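Local coordinates for protein N-alpha-acetyltransferase 35, NatC auxiliary subunit (Saccharomyces cerevisiae, PDB 6YGA) that serves as the auxiliary subunit of the NatC N-terminal acetyltransferase, the complex that acetylates the N-terminal methionine of L-A virus Gag protein, at residues B[686-691]-B[722-727]; B[119-124]-B[182-187]. All blocks are in the same frame, centred on the assembly; numbering follows the deposited sequence.

Contact 1 (B[686-691]-B[722-727]); sequences SVNSKV and FPIQTL
Asn-688 and the strand residues Ile-724 and Gln-725 illustrate how one asparagine can tie a helix to a β-hairpin. The hairpin pairs strand 724-729 antiparallel with strand 708-713, and it packs against helix 668-701, the long helix that precedes it in the chain. The short segments run nearly parallel, at 25° to each other, and their axes come within 8.9 Å.

The direct polar link is a single hydrogen bond. Asn-688 holds CG anti to its own N (chi1 175°), which sends the amide off the helix to the strand backbone, where ND2 donates to Gln-725 O at 2.9 Å. The bond is bent, with an N-H...O angle of 144°, and the donor sits above the carbonyl plane and so misses the lone-pair directions. The carbonyl used here belongs to a residue whose side chain leads elsewhere: Gln-725 NE2 is bonded to Glu-555 of helix 511-564.

Apolar contact covers one face of the amide. The methyl Ile-724 CG2 lies over that face, nearest to Asn-688 CG at 3.5 Å and 3.6 Å from Asn-688 CB, the two side chains sliding past each other in opposite directions. The rest of Ile-724 reaches Ala-684 and Leu-685, one turn earlier on the same helix.

Water completes the link. With ND2 committed to the strand carbonyl, the other end of the amide turns to a bridging molecule, which donates to Asn-688 OD1 at 2.9 Å and accepts from Leu-727 N, also at 2.9 Å.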
# COMPACT_ATOMS: atom_id res chain seq x y z
N SER B 686 -27.10 17.30 -4.40
CA SER B 686 -28.37 17.94 -4.73
C SER B 686 -28.38 18.41 -6.18
O SER B 686 -29.35 18.17 -6.92
CB SER B 686 -28.63 19.11 -3.78
OG SER B 686 -29.88 19.72 -4.04
N VAL B 687 -27.31 19.09 -6.61
CA VAL B 687 -27.23 19.55 -8.00
C VAL B 687 -27.33 18.38 -8.97
O VAL B 687 -28.01 18.46 -10.00
CB VAL B 687 -25.93 20.35 -8.21
CG1 VAL B 687 -25.71 20.66 -9.69
CG2 VAL B 687 -25.96 21.63 -7.39
N ASN B 688 -26.68 17.26 -8.64
CA ASN B 688 -26.69 16.12 -9.55
C ASN B 688 -28.08 15.48 -9.62
O ASN B 688 -28.48 15.00 -10.68
CB ASN B 688 -25.65 15.09 -9.11
CG ASN B 688 -25.70 13.83 -9.93
OD1 ASN B 688 -25.30 13.81 -11.10
ND2 ASN B 688 -26.18 12.75 -9.32
N SER B 689 -28.81 15.48 -8.50
CA SER B 689 -30.17 14.94 -8.50
C SER B 689 -31.07 15.72 -9.45
O SER B 689 -31.91 15.14 -10.14
CB SER B 689 -30.73 14.94 -7.08
OG SER B 689 -32.03 14.38 -7.05
N LYS B 690 -30.91 17.05 -9.50
CA LYS B 690 -31.70 17.85 -10.43
C LYS B 690 -31.32 17.56 -11.87
O LYS B 690 -32.19 17.48 -12.75
CB LYS B 690 -31.55 19.33 -10.12
CG LYS B 690 -32.06 19.73 -8.74
CD LYS B 690 -31.37 20.99 -8.24
CE LYS B 690 -31.71 21.25 -6.78
NZ LYS B 690 -30.79 22.23 -6.13
N VAL B 691 -30.02 17.41 -12.15
CA VAL B 691 -29.58 17.10 -13.51
C VAL B 691 -30.16 15.77 -13.97
O VAL B 691 -30.65 15.65 -15.10
CB VAL B 691 -28.04 17.12 -13.59
CG1 VAL B 691 -27.57 16.52 -14.91
CG2 VAL B 691 -27.52 18.54 -13.44
N PHE B 722 -18.48 9.59 -0.25
CA PHE B 722 -19.82 9.66 -0.83
C PHE B 722 -19.68 10.16 -2.26
O PHE B 722 -19.87 11.36 -2.53
CB PHE B 722 -20.73 10.57 -0.01
CG PHE B 722 -20.76 10.25 1.46
CD1 PHE B 722 -19.88 10.87 2.33
CD2 PHE B 722 -21.66 9.33 1.97
CE1 PHE B 722 -19.90 10.58 3.69
CE2 PHE B 722 -21.69 9.04 3.33
CZ PHE B 722 -20.81 9.67 4.18
N PRO B 723 -19.33 9.29 -3.20
CA PRO B 723 -19.19 9.72 -4.59
C PRO B 723 -20.53 10.11 -5.19
O PRO B 723 -21.60 9.77 -4.68
CB PRO B 723 -18.60 8.49 -5.30
CG PRO B 723 -19.04 7.34 -4.46
CD PRO B 723 -19.05 7.85 -3.04
N ILE B 724 -20.46 10.84 -6.30
CA ILE B 724 -21.65 11.31 -7.00
C ILE B 724 -22.03 10.28 -8.06
O ILE B 724 -21.23 9.97 -8.95
CB ILE B 724 -21.41 12.69 -7.63
CG1 ILE B 724 -20.81 13.66 -6.61
CG2 ILE B 724 -22.70 13.25 -8.21
CD1 ILE B 724 -21.72 13.98 -5.46
N GLN B 725 -23.25 9.76 -7.97
CA GLN B 725 -23.76 8.79 -8.94
C GLN B 725 -24.16 9.55 -10.20
O GLN B 725 -25.23 10.16 -10.24
CB GLN B 725 -24.92 8.00 -8.35
CG GLN B 725 -24.55 7.23 -7.08
CD GLN B 725 -25.73 6.47 -6.48
OE1 GLN B 725 -26.32 5.61 -7.12
NE2 GLN B 725 -26.06 6.80 -5.24
N THR B 726 -23.31 9.50 -11.22
CA THR B 726 -23.40 10.37 -12.38
C THR B 726 -23.83 9.60 -13.62
O THR B 726 -23.33 8.50 -13.89
CB THR B 726 -22.05 11.06 -12.64
OG1 THR B 726 -21.58 11.63 -11.41
CG2 THR B 726 -22.18 12.15 -13.69
N LEU B 727 -24.76 10.18 -14.38
CA LEU B 727 -25.14 9.64 -15.68
C LEU B 727 -24.06 9.99 -16.69
O LEU B 727 -23.45 11.05 -16.63
CB LEU B 727 -26.47 10.23 -16.14
CG LEU B 727 -27.71 9.68 -15.44
CD1 LEU B 727 -28.97 10.28 -16.04
CD2 LEU B 727 -27.71 8.17 -15.56
O HOH W 1 -25.67 12.84 -13.86

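Contact 2 (B[119-124]-B[182-187]); sequences YTESLL and MGFNTF
With CG beside the backbone N (chi1 -74°) and the chain extended beyond it, Leu-124 spreads its methyls between Phe-184 and Thr-186, while chi1 of -90° carries the Phe-184 ring back to the helix. The arrangement is a CH-pi contact joining helix 118-129 to the irregular loop between helices 142-167 and 193-209, within the Mak10 family region.

The ring is met mainly by the root of the leucine. Leu-124 CB stands over one face of the Phe-184 ring, 3.9 Å from the centroid and 26° off the normal. It is displaced toward the rim, so that the ring atom nearest to Leu-124 CB is Phe-184 CE1, at 3.5 Å. Leu-124 CD1 lies over the same face, on the side of CG and CD2, 4.0 Å from Phe-184 CD2. Glu-121, one turn earlier, meets the ring obliquely through its backbone, with O 4.3 Å from Phe-184 CZ. Arg-281 adds a cation-pi interaction with this ring, and also bonds to Met-182 O, so it holds the loop at two points.

Beyond the ring, the loop turns tightly. Asn-185 OD1 accepts from Phe-187 N at 3.1 Å, an Asx turn that helps fix the backbone around Thr-186. The threonine presents its methyl to the helix, and the branch left over from the ring closes the contact: Leu-124 CD2 lies 4.0 Å from Thr-186 CG2.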
# COMPACT_ATOMS: atom_id res chain seq x y z
N TYR B 119 29.75 7.66 -5.53
CA TYR B 119 30.41 8.12 -4.31
C TYR B 119 29.82 7.45 -3.08
O TYR B 119 30.57 7.07 -2.16
CB TYR B 119 30.30 9.64 -4.21
CG TYR B 119 31.09 10.38 -5.26
CD1 TYR B 119 32.44 10.64 -5.09
CD2 TYR B 119 30.48 10.82 -6.43
CE1 TYR B 119 33.17 11.31 -6.06
CE2 TYR B 119 31.19 11.50 -7.40
CZ TYR B 119 32.54 11.74 -7.21
OH TYR B 119 33.26 12.41 -8.17
N THR B 120 28.50 7.29 -3.03
CA THR B 120 27.88 6.61 -1.90
C THR B 120 28.28 5.14 -1.87
O THR B 120 28.48 4.57 -0.79
CB THR B 120 26.35 6.74 -1.97
OG1 THR B 120 25.86 6.05 -3.12
CG2 THR B 120 25.94 8.20 -2.05
N GLU B 121 28.40 4.51 -3.04
CA GLU B 121 28.91 3.15 -3.10
C GLU B 121 30.34 3.08 -2.58
O GLU B 121 30.71 2.14 -1.86
CB GLU B 121 28.83 2.62 -4.54
CG GLU B 121 28.90 1.10 -4.69
CD GLU B 121 30.31 0.55 -4.72
OE1 GLU B 121 31.27 1.35 -4.78
OE2 GLU B 121 30.46 -0.69 -4.67
N SER B 122 31.17 4.07 -2.94
CA SER B 122 32.57 4.06 -2.53
C SER B 122 32.69 4.22 -1.02
O SER B 122 33.46 3.49 -0.37
CB SER B 122 33.33 5.16 -3.26
OG SER B 122 34.72 5.09 -2.98
N LEU B 123 31.94 5.15 -0.43
CA LEU B 123 32.00 5.37 1.01
C LEU B 123 31.48 4.16 1.77
O LEU B 123 32.10 3.71 2.75
CB LEU B 123 31.22 6.63 1.39
CG LEU B 123 30.97 6.87 2.88
CD1 LEU B 123 32.27 6.87 3.68
CD2 LEU B 123 30.22 8.18 3.10
N LEU B 124 30.33 3.61 1.36
CA LEU B 124 29.78 2.45 2.05
C LEU B 124 30.70 1.24 1.95
O LEU B 124 30.73 0.42 2.87
CB LEU B 124 28.40 2.11 1.48
CG LEU B 124 27.25 3.05 1.86
CD1 LEU B 124 25.97 2.65 1.14
CD2 LEU B 124 27.04 3.04 3.37
N MSE B 182 21.23 -3.84 -1.03
CA MSE B 182 22.17 -4.75 -1.70
C MSE B 182 23.24 -5.32 -0.79
O MSE B 182 24.42 -5.35 -1.14
CB MSE B 182 22.82 -4.02 -2.88
CG MSE B 182 21.82 -3.63 -3.95
SE MSE B 182 22.59 -2.49 -5.33
CE MSE B 182 22.41 -3.71 -6.84
N GLY B 183 22.83 -5.77 0.39
CA GLY B 183 23.74 -6.44 1.30
C GLY B 183 24.70 -5.56 2.06
O GLY B 183 25.71 -6.05 2.57
N PHE B 184 24.43 -4.26 2.15
CA PHE B 184 25.30 -3.35 2.88
C PHE B 184 25.01 -3.43 4.37
O PHE B 184 23.87 -3.23 4.81
CB PHE B 184 25.12 -1.91 2.38
CG PHE B 184 26.04 -1.54 1.25
CD1 PHE B 184 27.42 -1.53 1.44
CD2 PHE B 184 25.54 -1.20 0.01
CE1 PHE B 184 28.27 -1.19 0.41
CE2 PHE B 184 26.38 -0.86 -1.03
CZ PHE B 184 27.75 -0.86 -0.83
N ASN B 185 26.05 -3.72 5.16
CA ASN B 185 25.98 -3.73 6.62
C ASN B 185 27.23 -3.03 7.13
O ASN B 185 28.34 -3.55 6.96
CB ASN B 185 25.87 -5.15 7.17
CG ASN B 185 25.50 -5.19 8.64
OD1 ASN B 185 25.60 -4.19 9.35
ND2 ASN B 185 25.08 -6.36 9.11
N THR B 186 27.05 -1.86 7.74
CA THR B 186 28.17 -1.04 8.21
C THR B 186 28.52 -1.29 9.67
O THR B 186 29.49 -0.70 10.17
CB THR B 186 27.86 0.45 8.00
OG1 THR B 186 26.58 0.77 8.56
CG2 THR B 186 27.86 0.78 6.51
N PHE B 187 27.77 -2.15 10.36
CA PHE B 187 27.99 -2.49 11.77
C PHE B 187 28.03 -1.19 12.57
O PHE B 187 27.13 -0.35 12.40
CB PHE B 187 29.24 -3.36 11.90
CG PHE B 187 29.35 -4.45 10.86
CD1 PHE B 187 28.63 -5.62 10.98
CD2 PHE B 187 30.20 -4.30 9.77
CE1 PHE B 187 28.74 -6.62 10.02
CE2 PHE B 187 30.32 -5.29 8.81
CZ PHE B 187 29.59 -6.45 8.93

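Both contacts set a helix against a non-helical segment in a largely helical chain, yet they share no element. They lie on opposite sides of the chain's centre, with centres 56 Å apart, one in the Mak10 family region and the other in the NAA35-like TPR region. Contact 1 is the more buried, and adds a methyl over the amide to its polar link, in which asparagine satisfies a strand carbonyl directly and a strand N-H through water. Contact 2 is partly buried and apolar between its segments, relying on leucine against an aromatic face. The strand supplies backbone O and N-H plus one side chain, whereas the loop uses the side chains of Phe-184 and Thr-186.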